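Oligopeptide-binding protein oppA (Lactococcus lactis, PDB 3DRF) binds oligopeptides in a voluminous cavity as the receptor of the OppABCDF ABC transporter, serving uptake of peptides larger than three amino acids. Local coordinates at residues L505-S510 against P516-A521; D498-K503 against Q527-K532; N358-P363 against P479-L484; E177-M182 against N187-E192; G494-S499 against K533-P538. All coordinates share one frame; numbering follows the deposited sequence. Where two conformers were deposited one is given.

Contact 1: residues L505-S510 against P516-A521; sequences LNDIDS and PTYRKA
Tyr518 OH donates to Asp507 OD1 at 2.6 Å, and Arg519 reaches the other flank of segment 505-510 with two N-H groups. The carboxylate lies at the edge of the phenol ring, its plane turned 81° from the ring, and OD1 receives the hydroxyl on its syn lone pair. Arg519 NE bonds to the backbone Ile508 O over 2.8 Å, close to the guanidinium plane, while NH2 makes a salt bridge to Asp509 OD1 at 3.0 Å. The chain, extended from CG to NE with CG trans to the backbone N (chi1 -161°), carries the guanidinium to both acceptors. In the second shell, Glu478 pairs with Arg519 NH1, and Asp509 OD2 accepts from Tyr189 and Ser480, so this buried carboxylate is held at both oxygens. Ser510 N and OG both reach Asp507 O from the same face of its plane. The contact thus fastens the last part of helix 499-508 and the residues after it to the start of helix 516-533, with Ile508 also packing on Ala522 and Phe523 farther along the latter.

Contact 2: residues D498-K503 against Q527-K532; sequences DSEITK and QEDMNK
An antiparallel helical hairpin, its two helices joined by a short loop, brings helix 499-508 against the later turns of helix 516-533; the axes of 499-503 and 527-532 run 156° apart in direction and approach to 10.1 Å. Ile501 supplies the apolar part of the interface. Its CG1 stands anti to the carbonyl carbon (chi1 -57°), directing CD1 across to the second helix, where it lies 3.7 Å from Met530 SD; the two side chains cross at about a right angle. The same methyl group passes Asp529 CB at 3.9 Å. On the more exposed side of the pair, in one of two conformers deposited for Glu500, OE2 comes to 3.5 Å from Asp529 OD2, a tentative approach of two acceptors that would probably be unfavourable without nearby cations; Lys525 forms a salt bridge with Asp529 OD2. Replacing Asp529 with an alanine would probably leave the Lys525 ammonium without this mate. Asp498 is the N-cap of helix 499-508, and its OD2 accepts from Ile501 N at 3.1 Å on the anti lone pair, with an N-H...O angle of 165°.

Contact 3: residues N358-P363 against P479-L484; sequences NSLIPP and PSQQDL
Leu360 O takes a hydrogen bond from Gln481 NE2 at 3.0 Å, the one polar bond joining the two segments. It is bent, with an N-H...O angle of 142°, and the donor stands above the carbonyl plane, 55° out of it, so no lone pair is met squarely. Gln481 reaches across because its chain is extended beyond CG (chi2 -172°). Its amide is fixed at both ends: OE1 bonds to Tyr526 of helix 516-533 and also touches Leu360 CB at 3.6 Å. Gln481 is the N-cap residue of the short helix 482-485, while Leu360 belongs to the loop after strand 354-356. That loop contains an ST turn, in which Ser359 OG accepts from Ile361 N at 3.2 Å. The turn is tied outward as well, since Ser359 OG bonds to Gln527. Ile361 CD1 lies over one face of the Gln481 amide, 3.7 Å from NE2, and likewise 3.7 Å from Pro479 O. At the far end of the second segment, Asp483 and Leu484 each pack on a polar side chain of the bound peptide.

Contact 4: residues E177-M182 against N187-E192; sequences EMKPGM and NGYFLE
Met182, Tyr189 and Lys179 carry most of this buried contact. Lys179 CG sits over one face of the Tyr189 ring, 3.4 Å from its centroid and only 5° off the normal, a textbook CH-pi geometry. A bend at chi2 (-74°) lets the lysine chain run on across the ring, and its NZ meets the phenol through one water, 2.9 Å from Lys179 NZ and 2.8 Å from Tyr189 OH; the phenol also bonds to Asp509 OD2. Met182, extended beyond CG, puts its CE 3.8 Å from Tyr189 CB, and its CB 4.1 Å from Phe190 CE2. The backbone Met182 O lies at the edge of the Phe190 ring. Within 187-192 an Asx turn sets the backbone: Asn187 OD1 accepts from Tyr189 N at 2.9 Å, and weakly from Phe190 N. Both segments belong to the long connection between strand 170-174 and helix 197-200. Phe190 packs on Tyr119 and Tyr123 of helix 116-127, and Met182 and Phe190 both meet Leu91 of strand 87-92.

Contact 5: residues G494-S499 against K533-P538; sequences GHFNDS and KAYVIP
Phe496 and Tyr535 form an offset stack, centroids 5.0 Å apart and planes inclined by 24°. With Phe496 CG between the backbone N and carbonyl carbon, chi1 of 73° swings the phenyl ring so that CD2 comes to 3.5 Å from Tyr535 CB. Phe496 CB itself lies over one face of the Tyr535 ring, 4.0 Å from its centroid, and Lys533 CB covers the opposite face. Lys533 is bent at chi2 (-81°) and then straight, carrying NZ round to Asp498 OD1 in a salt bridge of 2.7 Å on the syn lone pair. Tyr535 OH donates to the same oxygen at 2.6 Å, but from above the carboxylate plane. These bonds join the loop before helix 499-508 to the end of helix 516-533 and the turn after it. A leucine in place of Tyr535 would probably leave Asp498 OD1 with one donor fewer and Phe496 without its stacking partner. Two donors on one oxygen, one of them cationic, would be expected to keep the buried carboxylate of Asp498 ionised.

Overall arrangement
From the N terminus, contact 4 comes first, closing a short loop within 177-192. Contact 3 follows in series and spans far more chain, bringing 358-363 to 479-484. The last three share one region: contacts 5 and 2 start from the same stretch, overlapping at Asp498 and Ser499, and contact 5 closes farther on, where helix 516-533 leads into strand 536-549. Contact 1 lies within both, spanning the turn between helices 499-508 and 516-533. Contacts 2 and 5 are neighbours, centres about 8 Å apart. Contact 3 sets the loop after strand 354-356 and helix 482-485 against this helical pair, and Asp509 is the junction where the pair also meets the connection after strand 170-174.

Contact 1: residues L505-S510 against P516-A521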
# COMPACT_ATOMS: atom_id res chain seq x y z
N LEU A 505 -12.80 -3.07 -13.34
CA LEU A 505 -12.48 -2.12 -12.25
C LEU A 505 -13.60 -1.05 -12.15
O LEU A 505 -14.10 -0.78 -11.08
CB LEU A 505 -11.16 -1.39 -12.50
CG LEU A 505 -9.90 -2.30 -12.24
CD1 LEU A 505 -8.69 -1.61 -12.82
CD2 LEU A 505 -9.66 -2.66 -10.77
N ASN A 506 -14.00 -0.54 -13.30
CA ASN A 506 -15.06 0.51 -13.34
C ASN A 506 -16.42 -0.09 -12.91
O ASN A 506 -17.14 0.55 -12.21
CB ASN A 506 -15.13 1.15 -14.74
CG ASN A 506 -13.88 1.95 -15.10
OD1 ASN A 506 -13.06 2.26 -14.29
ND2 ASN A 506 -13.80 2.28 -16.34
N ASP A 507 -16.71 -1.31 -13.36
CA ASP A 507 -18.01 -1.95 -13.01
C ASP A 507 -18.18 -2.08 -11.48
O ASP A 507 -19.24 -1.86 -10.97
CB ASP A 507 -18.16 -3.28 -13.77
CG ASP A 507 -19.59 -3.74 -13.86
OD1 ASP A 507 -20.46 -2.91 -14.05
OD2 ASP A 507 -19.81 -4.91 -13.80
N ILE A 508 -17.10 -2.45 -10.79
CA ILE A 508 -17.08 -2.59 -9.33
C ILE A 508 -17.53 -1.31 -8.61
O ILE A 508 -18.16 -1.34 -7.60
CB ILE A 508 -15.68 -3.07 -8.89
CG1 ILE A 508 -15.55 -4.59 -9.17
CG2 ILE A 508 -15.41 -2.71 -7.40
CD1 ILE A 508 -14.06 -5.10 -9.16
N ASP A 509 -17.16 -0.19 -9.22
CA ASP A 509 -17.44 1.13 -8.59
C ASP A 509 -18.53 1.91 -9.30
O ASP A 509 -18.76 3.02 -9.01
CB ASP A 509 -16.12 2.00 -8.48
CG ASP A 509 -15.10 1.42 -7.52
OD1 ASP A 509 -15.47 0.68 -6.65
OD2 ASP A 509 -13.96 1.71 -7.72
N SER A 510 -19.24 1.27 -10.22
CA SER A 510 -20.31 1.90 -10.97
C SER A 510 -21.60 2.11 -10.11
O SER A 510 -21.75 1.56 -9.07
CB SER A 510 -20.65 1.04 -12.21
OG SER A 510 -21.38 -0.12 -11.88
N PRO A 516 -25.49 -4.26 -3.79
CA PRO A 516 -24.38 -5.13 -3.40
C PRO A 516 -24.34 -6.51 -4.11
O PRO A 516 -23.29 -7.06 -4.25
CB PRO A 516 -24.50 -5.28 -1.88
CG PRO A 516 -25.69 -4.64 -1.49
CD PRO A 516 -26.30 -3.87 -2.62
N THR A 517 -25.49 -7.03 -4.51
CA THR A 517 -25.54 -8.25 -5.32
C THR A 517 -24.72 -8.06 -6.62
O THR A 517 -23.97 -8.90 -6.99
CB THR A 517 -26.98 -8.59 -5.71
OG1 THR A 517 -27.78 -8.56 -4.52
CG2 THR A 517 -27.02 -9.97 -6.39
N TYR A 518 -24.96 -6.94 -7.28
CA TYR A 518 -24.27 -6.59 -8.53
C TYR A 518 -22.75 -6.36 -8.26
O TYR A 518 -21.97 -6.86 -8.95
CB TYR A 518 -24.98 -5.34 -9.13
CG TYR A 518 -24.38 -4.96 -10.49
CD1 TYR A 518 -25.05 -5.29 -11.67
CD2 TYR A 518 -23.13 -4.31 -10.60
CE1 TYR A 518 -24.51 -4.95 -12.90
CE2 TYR A 518 -22.61 -3.99 -11.84
CZ TYR A 518 -23.28 -4.32 -12.97
OH TYR A 518 -22.84 -4.04 -14.25
N ARG A 519 -22.43 -5.67 -7.18
CA ARG A 519 -21.03 -5.43 -6.84
C ARG A 519 -20.30 -6.72 -6.47
O ARG A 519 -19.21 -6.87 -6.90
CB ARG A 519 -20.95 -4.38 -5.73
CG ARG A 519 -19.55 -3.78 -5.71
CD ARG A 519 -19.46 -2.67 -4.63
NE ARG A 519 -18.17 -1.91 -4.82
CZ ARG A 519 -17.35 -1.54 -3.85
NH1 ARG A 519 -17.63 -1.76 -2.60
NH2 ARG A 519 -16.26 -0.90 -4.20
N LYS A 520 -20.96 -7.64 -5.79
CA LYS A 520 -20.33 -8.93 -5.52
C LYS A 520 -19.98 -9.68 -6.82
O LYS A 520 -18.91 -10.16 -6.95
CB LYS A 520 -21.26 -9.80 -4.65
CG LYS A 520 -20.61 -11.12 -4.17
CD LYS A 520 -21.70 -11.95 -3.39
CE LYS A 520 -21.14 -13.27 -2.74
NZ LYS A 520 -20.61 -12.95 -1.43
N ALA A 521 -20.91 -9.75 -7.76
CA ALA A 521 -20.64 -10.39 -9.06
C ALA A 521 -19.55 -9.67 -9.86
O ALA A 521 -18.78 -10.32 -10.51
CB ALA A 521 -21.96 -10.53 -9.88

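Contact 2: residues D498-K503 against Q527-K532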
# COMPACT_ATOMS: atom_id res chain seq x y z
N ASP A 498 -5.60 -2.87 -20.24
CA ASP A 498 -6.42 -3.90 -20.82
C ASP A 498 -7.90 -3.52 -20.69
O ASP A 498 -8.35 -3.21 -19.65
CB ASP A 498 -6.11 -5.24 -20.08
CG ASP A 498 -6.89 -6.43 -20.65
OD1 ASP A 498 -6.33 -7.18 -21.45
OD2 ASP A 498 -8.03 -6.61 -20.27
N SER A 499 -8.61 -3.54 -21.80
CA SER A 499 -10.02 -3.05 -21.77
C SER A 499 -10.92 -3.89 -20.86
O SER A 499 -11.68 -3.35 -20.16
CB SER A 499 -10.65 -2.98 -23.17
OG SER A 499 -9.96 -2.00 -23.94
N GLU A 500 -10.73 -5.20 -20.85
CA GLU A 500 -11.54 -6.07 -19.98
C GLU A 500 -11.31 -5.72 -18.51
O GLU A 500 -12.26 -5.60 -17.73
CB GLU A 500 -11.22 -7.55 -20.24
CG GLU A 500 -11.95 -8.53 -19.34
CD GLU A 500 -11.71 -9.97 -19.73
OE1 GLU A 500 -12.29 -10.43 -20.73
OE2 GLU A 500 -10.91 -10.62 -19.03
N ILE A 501 -10.05 -5.61 -18.12
CA ILE A 501 -9.70 -5.24 -16.71
C ILE A 501 -10.21 -3.86 -16.32
O ILE A 501 -10.77 -3.71 -15.29
CB ILE A 501 -8.20 -5.44 -16.39
CG1 ILE A 501 -7.76 -6.92 -16.66
CG2 ILE A 501 -7.92 -4.99 -14.93
CD1 ILE A 501 -8.59 -7.99 -15.90
N THR A 502 -9.99 -2.88 -17.18
CA THR A 502 -10.46 -1.50 -16.97
C THR A 502 -12.00 -1.48 -16.80
O THR A 502 -12.49 -0.93 -15.88
CB THR A 502 -10.05 -0.61 -18.15
OG1 THR A 502 -8.64 -0.37 -18.04
CG2 THR A 502 -10.82 0.74 -18.12
N LYS A 503 -12.75 -2.21 -17.67
CA LYS A 503 -14.19 -2.28 -17.50
C LYS A 503 -14.58 -3.02 -16.21
O LYS A 503 -15.55 -2.65 -15.55
CB LYS A 503 -14.84 -2.93 -18.71
CG LYS A 503 -14.79 -2.06 -19.96
CD LYS A 503 -15.70 -2.64 -21.02
CE LYS A 503 -15.60 -1.89 -22.33
NZ LYS A 503 -14.58 -2.49 -23.22
N GLN A 527 -11.84 -10.82 -10.15
CA GLN A 527 -10.90 -11.81 -9.61
C GLN A 527 -10.59 -12.95 -10.63
O GLN A 527 -9.49 -13.32 -10.82
CB GLN A 527 -11.44 -12.41 -8.30
CG GLN A 527 -11.45 -11.40 -7.08
CD GLN A 527 -12.27 -11.94 -5.89
OE1 GLN A 527 -11.81 -12.77 -5.17
NE2 GLN A 527 -13.41 -11.43 -5.71
N GLU A 528 -11.63 -13.46 -11.28
CA GLU A 528 -11.46 -14.49 -12.30
C GLU A 528 -10.69 -13.94 -13.49
O GLU A 528 -9.81 -14.57 -13.96
CB GLU A 528 -12.85 -14.93 -12.82
CG GLU A 528 -13.74 -15.76 -11.83
CD GLU A 528 -15.17 -15.91 -12.33
OE1 GLU A 528 -15.63 -15.15 -13.17
OE2 GLU A 528 -15.77 -16.82 -11.82
N ASP A 529 -11.01 -12.73 -13.94
CA ASP A 529 -10.38 -12.18 -15.14
C ASP A 529 -8.88 -11.86 -14.89
O ASP A 529 -8.08 -12.09 -15.72
CB ASP A 529 -11.11 -10.92 -15.67
CG ASP A 529 -12.47 -11.23 -16.26
OD1 ASP A 529 -12.80 -12.38 -16.52
OD2 ASP A 529 -13.18 -10.25 -16.44
N MET A 530 -8.55 -11.37 -13.72
CA MET A 530 -7.16 -11.06 -13.39
C MET A 530 -6.37 -12.38 -13.36
O MET A 530 -5.29 -12.41 -13.80
CB MET A 530 -7.08 -10.39 -12.02
CG MET A 530 -7.51 -8.86 -12.11
SD MET A 530 -6.26 -7.81 -13.06
CE MET A 530 -5.09 -7.37 -11.71
N ASN A 531 -6.95 -13.43 -12.82
CA ASN A 531 -6.23 -14.74 -12.78
C ASN A 531 -6.03 -15.32 -14.21
O ASN A 531 -5.02 -15.84 -14.51
CB ASN A 531 -7.01 -15.74 -11.88
CG ASN A 531 -6.77 -15.50 -10.39
OD1 ASN A 531 -5.93 -14.72 -10.00
ND2 ASN A 531 -7.53 -16.18 -9.59
N LYS A 532 -7.01 -15.18 -15.08
CA LYS A 532 -6.90 -15.71 -16.47
C LYS A 532 -5.93 -14.88 -17.32
O LYS A 532 -5.12 -15.44 -17.97
CB LYS A 532 -8.28 -15.78 -17.13
CG LYS A 532 -8.17 -16.43 -18.54
CD LYS A 532 -9.56 -16.64 -19.14
CE LYS A 532 -9.45 -17.46 -20.51
NZ LYS A 532 -10.70 -17.35 -21.41

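Contact 3: residues N358-P363 against P479-L484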
# COMPACT_ATOMS: atom_id res chain seq x y z
N ASN A 358 -5.88 -17.22 -3.44
CA ASN A 358 -6.62 -17.64 -4.64
C ASN A 358 -6.95 -16.49 -5.60
O ASN A 358 -7.33 -16.71 -6.69
CB ASN A 358 -7.95 -18.35 -4.23
CG ASN A 358 -8.94 -17.40 -3.57
OD1 ASN A 358 -8.56 -16.60 -2.76
ND2 ASN A 358 -10.18 -17.49 -3.95
N SER A 359 -6.81 -15.29 -5.08
CA SER A 359 -7.19 -14.04 -5.80
C SER A 359 -6.55 -12.83 -5.12
O SER A 359 -5.87 -12.95 -4.17
CB SER A 359 -8.72 -13.89 -5.83
OG SER A 359 -9.14 -13.24 -4.65
N LEU A 360 -6.80 -11.66 -5.69
CA LEU A 360 -6.26 -10.40 -5.18
C LEU A 360 -7.07 -9.73 -4.06
O LEU A 360 -6.64 -8.80 -3.48
CB LEU A 360 -6.06 -9.40 -6.34
CG LEU A 360 -5.11 -9.89 -7.47
CD1 LEU A 360 -5.18 -8.96 -8.70
CD2 LEU A 360 -3.68 -10.00 -6.90
N ILE A 361 -8.23 -10.27 -3.76
CA ILE A 361 -9.10 -9.68 -2.71
C ILE A 361 -8.97 -10.49 -1.40
O ILE A 361 -9.36 -11.62 -1.36
CB ILE A 361 -10.58 -9.64 -3.15
CG1 ILE A 361 -10.77 -8.86 -4.50
CG2 ILE A 361 -11.42 -9.02 -2.03
CD1 ILE A 361 -10.41 -7.34 -4.43
N PRO A 362 -8.47 -9.89 -0.35
CA PRO A 362 -8.15 -10.69 0.84
C PRO A 362 -9.36 -10.96 1.76
O PRO A 362 -10.33 -10.32 1.65
CB PRO A 362 -7.09 -9.84 1.57
CG PRO A 362 -7.43 -8.46 1.22
CD PRO A 362 -7.89 -8.54 -0.26
N PRO A 363 -9.20 -11.91 2.66
CA PRO A 363 -10.31 -12.39 3.53
C PRO A 363 -10.93 -11.33 4.41
O PRO A 363 -12.06 -11.44 4.69
CB PRO A 363 -9.62 -13.46 4.43
CG PRO A 363 -8.50 -14.02 3.59
CD PRO A 363 -8.01 -12.83 2.71
N PRO A 479 -12.32 -2.24 -0.56
CA PRO A 479 -11.74 -3.28 -1.45
C PRO A 479 -11.43 -2.95 -2.95
O PRO A 479 -10.77 -3.71 -3.58
CB PRO A 479 -12.77 -4.43 -1.36
CG PRO A 479 -14.05 -3.76 -0.92
CD PRO A 479 -13.57 -2.71 0.07
N SER A 480 -11.97 -1.85 -3.46
CA SER A 480 -11.67 -1.44 -4.84
C SER A 480 -10.14 -1.31 -5.05
O SER A 480 -9.45 -0.76 -4.25
CB SER A 480 -12.37 -0.12 -5.16
OG SER A 480 -12.12 0.16 -6.55
N GLN A 481 -9.70 -1.84 -6.17
CA GLN A 481 -8.28 -1.82 -6.54
C GLN A 481 -7.96 -0.88 -7.71
O GLN A 481 -6.96 -1.01 -8.32
CB GLN A 481 -7.73 -3.24 -6.77
CG GLN A 481 -7.92 -4.07 -5.45
CD GLN A 481 -7.23 -5.43 -5.54
OE1 GLN A 481 -7.01 -5.98 -6.61
NE2 GLN A 481 -6.92 -5.97 -4.39
N GLN A 482 -8.82 0.10 -7.95
CA GLN A 482 -8.50 1.20 -8.90
C GLN A 482 -7.16 1.80 -8.61
O GLN A 482 -6.48 2.12 -9.53
CB GLN A 482 -9.56 2.34 -8.81
CG GLN A 482 -11.00 1.91 -9.32
CD GLN A 482 -11.13 2.06 -10.84
OE1 GLN A 482 -10.20 2.20 -11.53
NE2 GLN A 482 -12.34 1.97 -11.33
N ASP A 483 -6.80 1.96 -7.33
CA ASP A 483 -5.58 2.72 -7.01
C ASP A 483 -4.31 1.83 -7.11
O ASP A 483 -3.24 2.31 -7.01
CB ASP A 483 -5.74 3.41 -5.64
CG ASP A 483 -6.79 4.55 -5.67
OD1 ASP A 483 -7.27 4.90 -6.69
OD2 ASP A 483 -7.02 5.04 -4.58
N LEU A 484 -4.48 0.55 -7.38
CA LEU A 484 -3.37 -0.36 -7.74
C LEU A 484 -3.21 -0.58 -9.25
O LEU A 484 -2.12 -0.75 -9.71
CB LEU A 484 -3.62 -1.72 -7.09
CG LEU A 484 -3.68 -1.80 -5.55
CD1 LEU A 484 -3.75 -3.26 -5.13
CD2 LEU A 484 -2.45 -1.14 -4.85

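Contact 4: residues E177-M182 against N187-E192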
# COMPACT_ATOMS: atom_id res chain seq x y z
N GLU A 177 -19.90 11.28 -10.34
CA GLU A 177 -20.82 10.31 -9.79
C GLU A 177 -20.35 9.89 -8.40
O GLU A 177 -19.18 9.89 -8.05
CB GLU A 177 -20.91 9.00 -10.65
CG GLU A 177 -21.30 9.20 -12.15
CD GLU A 177 -22.72 9.74 -12.32
OE1 GLU A 177 -23.50 9.76 -11.41
OE2 GLU A 177 -22.99 10.15 -13.44
N MET A 178 -21.33 9.45 -7.64
CA MET A 178 -21.06 8.75 -6.38
C MET A 178 -20.51 7.36 -6.70
O MET A 178 -20.74 6.83 -7.75
CB MET A 178 -22.34 8.62 -5.56
CG MET A 178 -23.01 9.94 -5.24
SD MET A 178 -21.94 11.20 -4.41
CE MET A 178 -21.92 10.66 -2.65
N LYS A 179 -19.76 6.84 -5.75
CA LYS A 179 -19.21 5.49 -5.84
C LYS A 179 -19.60 4.72 -4.57
O LYS A 179 -19.65 5.30 -3.53
CB LYS A 179 -17.67 5.58 -6.01
CG LYS A 179 -17.17 6.56 -7.16
CD LYS A 179 -17.40 5.92 -8.53
CE LYS A 179 -17.10 6.96 -9.61
NZ LYS A 179 -17.31 6.31 -10.93
N PRO A 180 -19.89 3.43 -4.70
CA PRO A 180 -20.47 2.67 -3.57
C PRO A 180 -19.53 2.59 -2.35
O PRO A 180 -19.96 2.53 -1.24
CB PRO A 180 -20.76 1.27 -4.20
CG PRO A 180 -19.89 1.21 -5.42
CD PRO A 180 -19.85 2.62 -5.94
N GLY A 181 -18.24 2.67 -2.58
CA GLY A 181 -17.29 2.66 -1.47
C GLY A 181 -17.12 3.97 -0.66
O GLY A 181 -16.38 3.98 0.28
N MET A 182 -17.77 5.05 -1.08
CA MET A 182 -17.59 6.38 -0.45
C MET A 182 -17.98 6.47 1.02
O MET A 182 -17.61 7.36 1.68
CB MET A 182 -18.33 7.45 -1.26
CG MET A 182 -17.54 7.86 -2.52
SD MET A 182 -18.60 9.05 -3.41
CE MET A 182 -17.48 9.60 -4.75
N ASN A 187 -11.62 4.58 0.43
CA ASN A 187 -12.31 4.48 -0.89
C ASN A 187 -11.53 5.06 -2.13
O ASN A 187 -11.72 4.66 -3.21
CB ASN A 187 -13.74 5.08 -0.77
CG ASN A 187 -13.75 6.61 -0.60
OD1 ASN A 187 -13.47 7.35 -1.49
ND2 ASN A 187 -14.03 7.04 0.61
N GLY A 188 -10.66 6.04 -1.87
CA GLY A 188 -9.77 6.64 -2.89
C GLY A 188 -10.40 7.72 -3.76
O GLY A 188 -9.73 8.40 -4.44
N TYR A 189 -11.72 7.86 -3.72
CA TYR A 189 -12.47 8.88 -4.53
C TYR A 189 -12.47 10.28 -3.91
O TYR A 189 -12.61 11.23 -4.59
CB TYR A 189 -13.89 8.36 -4.84
CG TYR A 189 -13.86 7.20 -5.83
CD1 TYR A 189 -13.67 7.43 -7.17
CD2 TYR A 189 -13.95 5.87 -5.40
CE1 TYR A 189 -13.63 6.39 -8.10
CE2 TYR A 189 -13.88 4.80 -6.32
CZ TYR A 189 -13.72 5.09 -7.67
OH TYR A 189 -13.63 4.09 -8.63
N PHE A 190 -12.29 10.36 -2.60
CA PHE A 190 -11.94 11.62 -1.92
C PHE A 190 -10.87 11.27 -0.90
O PHE A 190 -10.82 10.20 -0.38
CB PHE A 190 -13.14 12.38 -1.34
CG PHE A 190 -13.90 11.64 -0.26
CD1 PHE A 190 -13.54 11.77 1.10
CD2 PHE A 190 -15.01 10.83 -0.59
CE1 PHE A 190 -14.28 11.09 2.09
CE2 PHE A 190 -15.71 10.17 0.39
CZ PHE A 190 -15.39 10.29 1.71
N LEU A 191 -10.00 12.22 -0.67
CA LEU A 191 -8.82 12.03 0.19
C LEU A 191 -9.18 12.36 1.65
O LEU A 191 -10.17 12.98 1.93
CB LEU A 191 -7.61 12.88 -0.32
CG LEU A 191 -7.19 12.57 -1.80
CD1 LEU A 191 -6.09 13.53 -2.30
CD2 LEU A 191 -6.76 11.05 -1.95
N GLU A 192 -8.27 11.98 2.54
CA GLU A 192 -8.61 11.97 3.97
C GLU A 192 -7.56 12.58 4.85
O GLU A 192 -7.58 12.37 6.02
CB GLU A 192 -8.89 10.50 4.44
CG GLU A 192 -9.94 9.75 3.58
CD GLU A 192 -10.25 8.35 4.08
OE1 GLU A 192 -10.22 8.10 5.28
OE2 GLU A 192 -10.54 7.55 3.25
O HOH W 1 -14.97 4.57 -11.08

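Contact 5: residues G494-S499 against K533-P538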
# COMPACT_ATOMS: atom_id res chain seq x y z
N GLY A 494 3.75 -3.20 -13.48
CA GLY A 494 4.01 -3.89 -14.74
C GLY A 494 3.42 -3.24 -15.99
O GLY A 494 3.69 -3.69 -17.08
N HIS A 495 2.59 -2.21 -15.81
CA HIS A 495 2.06 -1.31 -16.89
C HIS A 495 1.18 -2.05 -17.92
O HIS A 495 1.24 -1.78 -19.08
CB HIS A 495 3.22 -0.57 -17.61
CG HIS A 495 4.28 -0.08 -16.69
ND1 HIS A 495 4.04 0.89 -15.75
CD2 HIS A 495 5.56 -0.45 -16.52
CE1 HIS A 495 5.12 1.08 -15.03
NE2 HIS A 495 6.06 0.30 -15.51
N PHE A 496 0.31 -2.91 -17.42
CA PHE A 496 -0.74 -3.45 -18.28
C PHE A 496 -1.83 -2.37 -18.46
O PHE A 496 -2.00 -1.50 -17.65
CB PHE A 496 -1.29 -4.82 -17.81
CG PHE A 496 -2.18 -4.78 -16.56
CD1 PHE A 496 -3.50 -4.31 -16.61
CD2 PHE A 496 -1.65 -5.21 -15.34
CE1 PHE A 496 -4.30 -4.32 -15.46
CE2 PHE A 496 -2.48 -5.23 -14.21
CZ PHE A 496 -3.79 -4.78 -14.27
N ASN A 497 -2.50 -2.49 -19.57
CA ASN A 497 -3.60 -1.59 -19.93
C ASN A 497 -4.54 -2.40 -20.83
O ASN A 497 -4.27 -2.59 -21.98
CB ASN A 497 -3.09 -0.33 -20.67
CG ASN A 497 -4.23 0.66 -20.93
OD1 ASN A 497 -5.30 0.27 -21.22
ND2 ASN A 497 -3.94 1.91 -20.78
N ASP A 498 -5.60 -2.87 -20.24
CA ASP A 498 -6.42 -3.90 -20.82
C ASP A 498 -7.90 -3.52 -20.69
O ASP A 498 -8.35 -3.21 -19.65
CB ASP A 498 -6.11 -5.24 -20.08
CG ASP A 498 -6.89 -6.43 -20.65
OD1 ASP A 498 -6.33 -7.18 -21.45
OD2 ASP A 498 -8.03 -6.61 -20.27
N SER A 499 -8.61 -3.54 -21.80
CA SER A 499 -10.02 -3.05 -21.77
C SER A 499 -10.92 -3.89 -20.86
O SER A 499 -11.68 -3.35 -20.16
CB SER A 499 -10.65 -2.98 -23.17
OG SER A 499 -9.96 -2.00 -23.94
N LYS A 533 -6.01 -13.56 -17.23
CA LYS A 533 -5.10 -12.69 -17.97
C LYS A 533 -3.66 -12.90 -17.44
O LYS A 533 -2.73 -12.84 -18.18
CB LYS A 533 -5.49 -11.21 -17.79
CG LYS A 533 -6.82 -10.76 -18.46
CD LYS A 533 -6.73 -10.45 -19.92
CE LYS A 533 -8.08 -9.96 -20.50
NZ LYS A 533 -7.85 -9.41 -21.96
N ALA A 534 -3.55 -13.05 -16.13
CA ALA A 534 -2.29 -13.40 -15.49
C ALA A 534 -1.21 -12.33 -15.76
O ALA A 534 -0.06 -12.62 -15.87
CB ALA A 534 -1.82 -14.81 -15.97
N TYR A 535 -1.64 -11.08 -15.76
CA TYR A 535 -0.68 -9.98 -15.75
C TYR A 535 0.02 -9.87 -14.39
O TYR A 535 1.11 -9.42 -14.35
CB TYR A 535 -1.40 -8.66 -16.06
CG TYR A 535 -2.10 -8.59 -17.43
CD1 TYR A 535 -1.54 -9.12 -18.59
CD2 TYR A 535 -3.35 -7.98 -17.56
CE1 TYR A 535 -2.19 -9.00 -19.82
CE2 TYR A 535 -3.99 -7.87 -18.79
CZ TYR A 535 -3.39 -8.36 -19.89
OH TYR A 535 -3.96 -8.25 -21.15
N VAL A 536 -0.68 -10.32 -13.35
CA VAL A 536 -0.09 -10.50 -12.02
C VAL A 536 -0.64 -11.84 -11.50
O VAL A 536 -1.66 -12.29 -11.94
CB VAL A 536 -0.48 -9.33 -11.06
CG1 VAL A 536 0.07 -7.98 -11.61
CG2 VAL A 536 -2.01 -9.27 -10.85
N ILE A 537 0.10 -12.42 -10.58
CA ILE A 537 -0.29 -13.69 -9.96
C ILE A 537 -0.36 -13.45 -8.42
O ILE A 537 0.56 -13.08 -7.79
CB ILE A 537 0.78 -14.80 -10.22
CG1 ILE A 537 1.12 -14.98 -11.74
CG2 ILE A 537 0.35 -16.14 -9.59
CD1 ILE A 537 -0.08 -15.47 -12.61
N PRO A 538 -1.54 -13.74 -7.84
CA PRO A 538 -1.68 -13.55 -6.37
C PRO A 538 -0.73 -14.52 -5.66
O PRO A 538 -0.61 -15.63 -6.06
CB PRO A 538 -3.13 -13.93 -6.08
CG PRO A 538 -3.84 -13.81 -7.43
CD PRO A 538 -2.81 -14.21 -8.45